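Local coordinates for protein translation initiation factor 4E (Ascaris suum, PDB 3M94) that binds the trimethylguanosine (m2,2,7G) cap of nematode mRNAs and thereby probably helps to initiate their translation, at residues A[131-136]-A[161-166]. Sequence-based numbering, arbitrary orientation.
Sequences LWTRDS and IRYEVH
Tyr-163 and Thr-133 join two strands of the curved antiparallel eIF4E sheet that are not neighbours: strand 77-83 lies between 127-133 and 161-165, so the contact is made mainly by side chains. The Tyr-163 CB points toward the other segment, and CG stands anti to the backbone N (chi1 -175°), which sends the ring across to the end of strand 127-133. Along the ring, CE1 approaches Thr-133 OG1 at 3.4 Å, while CE2 lies 3.9 Å from Ser-136 CA, which sits at the ring edge, in plane. At the tip, the Tyr-163 OH donates a hydrogen bond of 2.7 Å to Thr-133 OG1. That threonine oxygen is also hydrogen-bonded to Asn-142 OD1 of helix 139-153, so two partners grip a buried hydroxyl and tie the helix to both strands. Beyond the tyrosine, Val-165 CG2 rests 3.9 Å from Ser-136 CB; the serine OG is bonded to Lys-75 O. The aromatic pair of the contact is His-166 with Trp-132, whose ring planes are inclined at 47° with centroids 4.3 Å apart, too oblique for a stack. Both rings also meet Trp-68, a residue of the cap pocket, and the side chain of Trp-132 lies about 4 Å from the bound cap compound, which places this pair beside the cap-binding site. His-166 CE1 sits over the centre of the indole face, 3.5 Å from Trp-132 CD2, with NE2 toward Trp-132 CE3.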
loop_
_atom_site.group_PDB
_atom_site.type_symbol
_atom_site.label_atom_id
_atom_site.label_comp_id
_atom_site.label_asym_id
_atom_site.label_seq_id
_atom_site.Cartn_x
_atom_site.Cartn_y
_atom_site.Cartn_z
ATOM N N LEU A 131 -2.613 3.267 -1.188
ATOM C CA LEU A 131 -3.460 2.229 -0.584
ATOM C C LEU A 131 -4.664 2.035 -1.496
ATOM O O LEU A 131 -5.441 2.961 -1.684
ATOM C CB LEU A 131 -3.881 2.609 0.845
ATOM C CG LEU A 131 -4.804 1.653 1.634
ATOM C CD1 LEU A 131 -4.200 0.263 1.789
ATOM C CD2 LEU A 131 -5.128 2.235 3.016
ATOM N N TRP A 132 -4.802 0.830 -2.042
ATOM C CA TRP A 132 -5.876 0.485 -2.985
ATOM C C TRP A 132 -7.112 -0.064 -2.267
ATOM O O TRP A 132 -6.995 -0.967 -1.432
ATOM C CB TRP A 132 -5.403 -0.574 -3.994
ATOM C CG TRP A 132 -4.400 -0.108 -5.018
ATOM C CD1 TRP A 132 -3.497 0.908 -4.893
ATOM C CD2 TRP A 132 -4.173 -0.686 -6.308
ATOM N NE1 TRP A 132 -2.742 1.016 -6.029
ATOM C CE2 TRP A 132 -3.133 0.050 -6.918
ATOM C CE3 TRP A 132 -4.767 -1.734 -7.019
ATOM C CZ2 TRP A 132 -2.659 -0.239 -8.199
ATOM C CZ3 TRP A 132 -4.294 -2.028 -8.296
ATOM C CH2 TRP A 132 -3.249 -1.281 -8.871
ATOM N N THR A 133 -8.283 0.486 -2.617
ATOM C CA THR A 133 -9.569 0.042 -2.077
ATOM C C THR A 133 -10.478 -0.456 -3.212
ATOM O O THR A 133 -10.256 -0.118 -4.379
ATOM C CB THR A 133 -10.278 1.159 -1.274
ATOM O OG1 THR A 133 -10.697 2.203 -2.167
ATOM C CG2 THR A 133 -9.335 1.739 -0.234
ATOM N N ARG A 134 -11.503 -1.240 -2.875
ATOM C CA ARG A 134 -12.264 -1.941 -3.915
ATOM C C ARG A 134 -13.425 -1.157 -4.541
ATOM O O ARG A 134 -13.909 -1.537 -5.595
ATOM C CB ARG A 134 -12.682 -3.357 -3.476
ATOM C CG ARG A 134 -13.673 -3.455 -2.344
ATOM C CD ARG A 134 -14.188 -4.902 -2.184
ATOM N NE ARG A 134 -13.206 -5.794 -1.555
ATOM C CZ ARG A 134 -12.510 -6.741 -2.191
ATOM N NH1 ARG A 134 -11.641 -7.494 -1.521
ATOM N NH2 ARG A 134 -12.678 -6.949 -3.494
ATOM N N ASP A 135 -13.856 -0.066 -3.909
ATOM C CA ASP A 135 -14.990 0.709 -4.413
ATOM C C ASP A 135 -14.745 2.220 -4.343
ATOM O O ASP A 135 -14.752 2.819 -3.265
ATOM C CB ASP A 135 -16.286 0.329 -3.683
ATOM C CG ASP A 135 -17.538 0.959 -4.320
ATOM O OD1 ASP A 135 -17.429 1.864 -5.186
ATOM O OD2 ASP A 135 -18.650 0.544 -3.942
ATOM N N SER A 136 -14.562 2.828 -5.511
ATOM C CA SER A 136 -14.266 4.256 -5.614
ATOM C C SER A 136 -15.450 5.177 -5.272
ATOM O O SER A 136 -15.254 6.373 -5.048
ATOM C CB SER A 136 -13.771 4.570 -7.021
ATOM O OG SER A 136 -14.766 4.209 -7.957
ATOM N N ILE A 161 -3.152 14.481 0.675
ATOM C CA ILE A 161 -3.217 13.166 0.095
ATOM C C ILE A 161 -4.551 13.133 -0.616
ATOM O O ILE A 161 -5.484 13.871 -0.245
ATOM C CB ILE A 161 -3.047 12.045 1.151
ATOM C CG1 ILE A 161 -4.130 12.105 2.238
ATOM C CG2 ILE A 161 -1.649 12.128 1.775
ATOM C CD1 ILE A 161 -4.357 10.762 3.009
ATOM N N ARG A 162 -4.637 12.323 -1.657
ATOM C CA ARG A 162 -5.831 12.311 -2.482
ATOM C C ARG A 162 -6.275 10.922 -2.860
ATOM O O ARG A 162 -5.470 9.985 -2.959
ATOM C CB ARG A 162 -5.669 13.202 -3.726
ATOM C CG ARG A 162 -4.490 12.887 -4.620
ATOM C CD ARG A 162 -4.221 14.034 -5.581
ATOM N NE ARG A 162 -2.808 14.073 -5.962
ATOM C CZ ARG A 162 -2.314 13.635 -7.119
ATOM N NH1 ARG A 162 -3.110 13.119 -8.045
ATOM N NH2 ARG A 162 -1.012 13.717 -7.354
ATOM N N TYR A 163 -7.579 10.797 -3.043
ATOM C CA TYR A 163 -8.171 9.557 -3.446
ATOM C C TYR A 163 -8.646 9.734 -4.877
ATOM O O TYR A 163 -9.381 10.673 -5.186
ATOM C CB TYR A 163 -9.340 9.159 -2.530
ATOM C CG TYR A 163 -9.865 7.799 -2.902
ATOM C CD1 TYR A 163 -9.232 6.643 -2.449
ATOM C CD2 TYR A 163 -10.958 7.662 -3.766
ATOM C CE1 TYR A 163 -9.677 5.389 -2.817
ATOM C CE2 TYR A 163 -11.412 6.408 -4.141
ATOM C CZ TYR A 163 -10.759 5.278 -3.662
ATOM O OH TYR A 163 -11.201 4.036 -4.029
ATOM N N GLU A 164 -8.220 8.830 -5.745
ATOM C CA GLU A 164 -8.572 8.901 -7.156
ATOM C C GLU A 164 -8.937 7.528 -7.681
ATOM O O GLU A 164 -8.445 6.517 -7.172
ATOM C CB GLU A 164 -7.405 9.475 -7.953
ATOM C CG GLU A 164 -6.072 8.929 -7.492
ATOM C CD GLU A 164 -4.906 9.466 -8.267
ATOM O OE1 GLU A 164 -4.206 8.642 -8.891
ATOM O OE2 GLU A 164 -4.674 10.697 -8.245
ATOM N N VAL A 165 -9.821 7.505 -8.679
ATOM C CA VAL A 165 -10.141 6.285 -9.436
ATOM C C VAL A 165 -8.861 5.813 -10.121
ATOM O O VAL A 165 -7.925 6.605 -10.300
ATOM C CB VAL A 165 -11.285 6.535 -10.474
ATOM C CG1 VAL A 165 -11.640 5.257 -11.256
ATOM C CG2 VAL A 165 -12.530 7.082 -9.784
ATOM N N HIS A 166 -8.790 4.524 -10.457
ATOM C CA HIS A 166 -7.619 4.000 -11.159
ATOM C C HIS A 166 -7.630 4.509 -12.587
ATOM O O HIS A 166 -8.659 4.423 -13.261
ATOM C CB HIS A 166 -7.570 2.464 -11.116
ATOM C CG HIS A 166 -7.305 1.908 -9.750
ATOM N ND1 HIS A 166 -6.232 2.306 -8.981
ATOM C CD2 HIS A 166 -7.974 0.989 -9.015
ATOM C CE1 HIS A 166 -6.253 1.662 -7.828
ATOM N NE2 HIS A 166 -7.298 0.855 -7.824
#